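PDB 5MV0: L protein from CAS virus, which probably carries in this N-terminal domain the cap-snatching endonuclease of the viral polymerase, which would cleave capped host RNAs to prime transcription. Local coordinates for residues I59-V71 against T81-D93. Residues are numbered along the deposited sequence; the frame is centred on the assembly and turned at random.
Sequences IIHNTKEISLNMV and TFQHIVPDGYTID. With PO4 (phosphate ion), chain F.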
loop_
_atom_site.group_PDB
_atom_site.type_symbol
_atom_site.label_atom_id
_atom_site.label_comp_id
_atom_site.label_asym_id
_atom_site.label_seq_id
_atom_site.Cartn_x
_atom_site.Cartn_y
_atom_site.Cartn_z
ATOM N N ILE B 59 -8.019 -4.662 19.021
ATOM C CA ILE B 59 -9.279 -3.938 18.896
ATOM C C ILE B 59 -9.373 -3.306 17.506
ATOM O O ILE B 59 -8.424 -3.320 16.726
ATOM C CB ILE B 59 -9.439 -2.868 19.991
ATOM C CG1 ILE B 59 -8.421 -1.755 19.788
ATOM C CG2 ILE B 59 -9.248 -3.483 21.382
ATOM C CD1 ILE B 59 -8.576 -0.632 20.786
ATOM N N ILE B 60 -10.537 -2.736 17.221
ATOM C CA ILE B 60 -10.830 -2.142 15.917
ATOM C C ILE B 60 -10.248 -0.738 15.851
ATOM O O ILE B 60 -10.478 0.082 16.743
ATOM C CB ILE B 60 -12.347 -2.114 15.675
ATOM C CG1 ILE B 60 -12.908 -3.537 15.619
ATOM C CG2 ILE B 60 -12.700 -1.328 14.413
ATOM C CD1 ILE B 60 -14.402 -3.574 15.828
ATOM N N HIS B 61 -9.502 -0.453 14.789
ATOM C CA HIS B 61 -9.087 0.920 14.508
ATOM C C HIS B 61 -10.272 1.690 13.939
ATOM O O HIS B 61 -10.845 1.296 12.915
ATOM C CB HIS B 61 -7.922 0.929 13.527
ATOM C CG HIS B 61 -7.301 2.275 13.319
ATOM N ND1 HIS B 61 -6.572 2.585 12.188
ATOM C CD2 HIS B 61 -7.272 3.381 14.101
ATOM C CE1 HIS B 61 -6.136 3.829 12.276
ATOM N NE2 HIS B 61 -6.541 4.334 13.429
ATOM N N ASN B 62 -10.627 2.796 14.587
ATOM C CA ASN B 62 -11.901 3.481 14.331
ATOM C C ASN B 62 -11.788 4.478 13.168
ATOM O O ASN B 62 -12.037 5.677 13.312
ATOM C CB ASN B 62 -12.373 4.172 15.607
ATOM C CG ASN B 62 -13.725 4.839 15.456
ATOM O OD1 ASN B 62 -14.492 4.526 14.542
ATOM N ND2 ASN B 62 -14.033 5.758 16.367
ATOM N N THR B 63 -11.458 3.954 11.982
ATOM C CA THR B 63 -11.297 4.808 10.803
ATOM C C THR B 63 -12.616 5.379 10.285
ATOM O O THR B 63 -12.596 6.379 9.559
ATOM C CB THR B 63 -10.608 4.041 9.666
ATOM O OG1 THR B 63 -11.451 2.971 9.225
ATOM C CG2 THR B 63 -9.282 3.475 10.130
ATOM N N LYS B 64 -13.756 4.768 10.598
ATOM C CA LYS B 64 -15.011 5.392 10.211
ATOM C C LYS B 64 -15.432 6.478 11.184
ATOM O O LYS B 64 -16.444 7.140 10.948
ATOM C CB LYS B 64 -16.115 4.343 10.084
ATOM C CG LYS B 64 -15.836 3.324 8.986
ATOM C CD LYS B 64 -16.945 2.318 8.916
ATOM C CE LYS B 64 -16.425 0.908 8.766
ATOM N NZ LYS B 64 -17.581 -0.035 8.707
ATOM N N GLU B 65 -14.681 6.644 12.272
ATOM C CA GLU B 65 -14.868 7.730 13.229
ATOM C C GLU B 65 -16.271 7.713 13.828
ATOM O O GLU B 65 -16.926 8.749 13.952
ATOM C CB GLU B 65 -14.548 9.084 12.582
ATOM C CG GLU B 65 -13.122 9.136 12.058
ATOM C CD GLU B 65 -12.688 10.514 11.601
ATOM O OE1 GLU B 65 -13.553 11.381 11.372
ATOM O OE2 GLU B 65 -11.467 10.722 11.471
ATOM N N ILE B 66 -16.753 6.526 14.192
ATOM C CA ILE B 66 -17.983 6.480 14.964
ATOM C C ILE B 66 -17.717 7.032 16.361
ATOM O O ILE B 66 -16.593 6.974 16.887
ATOM C CB ILE B 66 -18.582 5.062 15.026
ATOM C CG1 ILE B 66 -17.672 4.109 15.799
ATOM C CG2 ILE B 66 -18.873 4.533 13.613
ATOM C CD1 ILE B 66 -18.310 2.758 16.031
ATOM N N SER B 67 -18.759 7.578 16.969
ATOM C CA SER B 67 -18.633 8.222 18.259
ATOM C C SER B 67 -18.806 7.205 19.385
ATOM O O SER B 67 -19.216 6.064 19.176
ATOM C CB SER B 67 -19.679 9.329 18.396
ATOM O OG SER B 67 -20.966 8.757 18.357
ATOM N N LEU B 68 -18.519 7.654 20.604
ATOM C CA LEU B 68 -18.808 6.830 21.772
ATOM C C LEU B 68 -20.280 6.442 21.823
ATOM O O LEU B 68 -20.616 5.278 22.074
ATOM C CB LEU B 68 -18.405 7.582 23.036
ATOM C CG LEU B 68 -18.769 6.907 24.350
ATOM C CD1 LEU B 68 -18.001 5.624 24.461
ATOM C CD2 LEU B 68 -18.434 7.857 25.492
ATOM N N ASN B 69 -21.176 7.401 21.570
ATOM C CA ASN B 69 -22.604 7.099 21.588
ATOM C C ASN B 69 -22.946 5.969 20.621
ATOM O O ASN B 69 -23.762 5.095 20.940
ATOM C CB ASN B 69 -23.410 8.358 21.264
ATOM C CG ASN B 69 -23.625 9.248 22.485
ATOM O OD1 ASN B 69 -23.870 8.758 23.584
ATOM N ND2 ASN B 69 -23.527 10.556 22.294
ATOM N N MET B 70 -22.307 5.951 19.445
ATOM C CA MET B 70 -22.567 4.892 18.470
ATOM C C MET B 70 -21.960 3.570 18.903
ATOM O O MET B 70 -22.513 2.505 18.606
ATOM C CB MET B 70 -22.014 5.281 17.099
ATOM C CG MET B 70 -22.651 6.516 16.516
ATOM S SD MET B 70 -21.767 7.065 15.035
ATOM C CE MET B 70 -22.285 8.763 14.965
ATOM N N VAL B 71 -20.805 3.612 19.566
ATOM C CA VAL B 71 -20.243 2.387 20.112
ATOM C C VAL B 71 -21.208 1.776 21.119
ATOM O O VAL B 71 -21.500 0.576 21.082
ATOM C CB VAL B 71 -18.866 2.661 20.740
ATOM C CG1 VAL B 71 -18.356 1.412 21.476
ATOM C CG2 VAL B 71 -17.880 3.085 19.653
ATOM N N THR B 81 -27.758 10.158 26.239
ATOM C CA THR B 81 -26.805 10.801 25.343
ATOM C C THR B 81 -25.551 11.171 26.129
ATOM O O THR B 81 -25.622 11.925 27.105
ATOM C CB THR B 81 -27.434 12.045 24.709
ATOM O OG1 THR B 81 -28.538 11.657 23.881
ATOM C CG2 THR B 81 -26.414 12.827 23.861
ATOM N N PHE B 82 -24.409 10.622 25.727
ATOM C CA PHE B 82 -23.148 10.984 26.348
ATOM C C PHE B 82 -22.494 12.135 25.595
ATOM O O PHE B 82 -22.939 12.554 24.524
ATOM C CB PHE B 82 -22.200 9.787 26.404
ATOM C CG PHE B 82 -22.695 8.669 27.268
ATOM C CD1 PHE B 82 -22.696 8.798 28.646
ATOM C CD2 PHE B 82 -23.163 7.496 26.709
ATOM C CE1 PHE B 82 -23.158 7.769 29.454
ATOM C CE2 PHE B 82 -23.633 6.467 27.509
ATOM C CZ PHE B 82 -23.626 6.607 28.887
ATOM N N GLN B 83 -21.418 12.649 26.177
ATOM C CA GLN B 83 -20.618 13.639 25.476
ATOM C C GLN B 83 -20.115 13.052 24.158
ATOM O O GLN B 83 -19.988 11.832 23.998
ATOM C CB GLN B 83 -19.444 14.084 26.341
ATOM C CG GLN B 83 -18.556 12.939 26.822
ATOM C CD GLN B 83 -19.002 12.365 28.168
ATOM O OE1 GLN B 83 -20.190 12.158 28.409
ATOM N NE2 GLN B 83 -18.039 12.113 29.051
ATOM N N HIS B 84 -19.853 13.932 23.203
ATOM C CA HIS B 84 -19.336 13.500 21.914
ATOM C C HIS B 84 -17.851 13.202 22.047
ATOM O O HIS B 84 -17.067 14.080 22.412
ATOM C CB HIS B 84 -19.574 14.550 20.839
ATOM C CG HIS B 84 -18.918 14.208 19.540
ATOM N ND1 HIS B 84 -19.378 13.193 18.727
ATOM C CD2 HIS B 84 -17.799 14.689 18.950
ATOM C CE1 HIS B 84 -18.591 13.092 17.670
ATOM N NE2 HIS B 84 -17.623 13.984 17.784
ATOM N N ILE B 85 -17.485 11.955 21.768
ATOM C CA ILE B 85 -16.109 11.477 21.775
ATOM C C ILE B 85 -15.944 10.588 20.551
ATOM O O ILE B 85 -16.844 9.809 20.224
ATOM C CB ILE B 85 -15.780 10.679 23.059
ATOM C CG1 ILE B 85 -15.909 11.553 24.315
ATOM C CG2 ILE B 85 -14.384 10.074 22.981
ATOM C CD1 ILE B 85 -15.825 10.742 25.605
ATOM N N VAL B 86 -14.806 10.688 19.885
ATOM C CA VAL B 86 -14.420 9.753 18.833
ATOM C C VAL B 86 -13.140 9.061 19.265
ATOM O O VAL B 86 -12.048 9.633 19.172
ATOM C CB VAL B 86 -14.255 10.460 17.479
ATOM C CG1 VAL B 86 -13.750 9.477 16.429
ATOM C CG2 VAL B 86 -15.575 11.083 17.051
ATOM N N PRO B 87 -13.219 7.829 19.754
ATOM C CA PRO B 87 -12.011 7.129 20.196
ATOM C C PRO B 87 -11.177 6.676 19.005
ATOM O O PRO B 87 -11.674 6.480 17.894
ATOM C CB PRO B 87 -12.559 5.928 20.964
ATOM C CG PRO B 87 -13.850 5.620 20.242
ATOM C CD PRO B 87 -14.421 6.975 19.844
ATOM N N ASP B 88 -9.882 6.501 19.260
ATOM C CA ASP B 88 -8.999 5.996 18.210
ATOM C C ASP B 88 -9.299 4.540 17.881
ATOM O O ASP B 88 -9.138 4.108 16.733
ATOM C CB ASP B 88 -7.546 6.144 18.642
ATOM C CG ASP B 88 -7.114 7.577 18.727
ATOM O OD1 ASP B 88 -7.623 8.391 17.921
ATOM O OD2 ASP B 88 -6.278 7.885 19.604
ATOM N N GLY B 89 -9.716 3.768 18.871
ATOM C CA GLY B 89 -10.052 2.379 18.643
ATOM C C GLY B 89 -11.057 1.935 19.673
ATOM O O GLY B 89 -11.265 2.605 20.694
ATOM N N TYR B 90 -11.693 0.802 19.387
ATOM C CA TYR B 90 -12.692 0.251 20.295
ATOM C C TYR B 90 -12.907 -1.219 19.976
ATOM O O TYR B 90 -12.553 -1.701 18.897
ATOM C CB TYR B 90 -14.027 0.994 20.188
ATOM C CG TYR B 90 -14.757 0.696 18.899
ATOM C CD1 TYR B 90 -15.756 -0.276 18.846
ATOM C CD2 TYR B 90 -14.437 1.374 17.726
ATOM C CE1 TYR B 90 -16.418 -0.562 17.659
ATOM C CE2 TYR B 90 -15.101 1.102 16.539
ATOM C CZ TYR B 90 -16.090 0.131 16.513
ATOM O OH TYR B 90 -16.746 -0.148 15.339
ATOM N N THR B 91 -13.509 -1.922 20.928
ATOM C CA THR B 91 -14.109 -3.211 20.627
ATOM C C THR B 91 -15.240 -3.462 21.616
ATOM O O THR B 91 -15.220 -2.966 22.746
ATOM C CB THR B 91 -13.081 -4.354 20.655
ATOM O OG1 THR B 91 -13.643 -5.506 20.009
ATOM C CG2 THR B 91 -12.687 -4.711 22.083
ATOM N N ILE B 92 -16.250 -4.197 21.157
ATOM C CA ILE B 92 -17.372 -4.624 21.984
ATOM C C ILE B 92 -17.305 -6.137 22.104
ATOM O O ILE B 92 -17.479 -6.861 21.114
ATOM C CB ILE B 92 -18.715 -4.179 21.400
ATOM C CG1 ILE B 92 -18.740 -2.660 21.280
ATOM C CG2 ILE B 92 -19.867 -4.693 22.274
ATOM C CD1 ILE B 92 -19.823 -2.156 20.400
ATOM N N ASP B 93 -17.048 -6.614 23.314
ATOM C CA ASP B 93 -17.028 -8.041 23.613
ATOM C C ASP B 93 -18.358 -8.370 24.283
ATOM O O ASP B 93 -18.521 -8.176 25.489
ATOM C CB ASP B 93 -15.840 -8.378 24.505
ATOM C CG ASP B 93 -15.691 -9.867 24.752
ATOM O OD1 ASP B 93 -16.623 -10.639 24.440
ATOM O OD2 ASP B 93 -14.632 -10.261 25.283
HETATM P P PO4 F . -22.714 11.819 18.896
HETATM O O1 PO4 F . -22.990 13.261 18.562
HETATM O O2 PO4 F . -21.540 11.736 19.844
HETATM O O3 PO4 F . -22.490 10.984 17.668
HETATM O O4 PO4 F . -23.933 11.260 19.586
HETATM O O HOH W 1 -20.192 10.266 21.558
#
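Asn-62 and Pro-87 meet where the edge of a PD-(D/E)XK-type nuclease sheet turns into loop, and Pro-87 with Asp-88 is probably the PD of that signature. Asn-62 ties its own loop to the other segment: ND2 donates almost in the amide plane across to Pro-87 O (2.9 Å) and back to Ile-66 O (2.9 Å), while OD1 accepts Ile-66 N on a lone pair. Asn-62 N adds a bond to Asp-88 O, straight at the hydrogen (N-H...O 168°). Just beyond, Ile-60 and Tyr-90 form an antiparallel hydrogen-bonded pair. With CG set between backbone N and carbonyl carbon (chi1 72°), the Tyr-90 ring has Ile-60 CB over one face; over the opposite one Val-71 CG2 makes a CH-pi contact, 4.1 Å from the ring centroid. Ile-66 CD1 comes within 3.5 Å of Tyr-90 CZ. At the far end Asn-69 OD1 accepts Phe-82 N (2.9 Å). Asn-69 ND2 donates to Phe-82 O from above the carbonyl plane and to O4 of a phosphate, probably from the crystallisation liquor, which Ser-67 OG, His-84 ND1 and Ser-119 of the second subunit also hold. Strand 60-61 edges the sheet against 89-93, which pairs on its other side with 98-106; Asp-88 OD2 accepts Ala-104 N there, and His-61 leans on helix 34-57, bonding Glu-50.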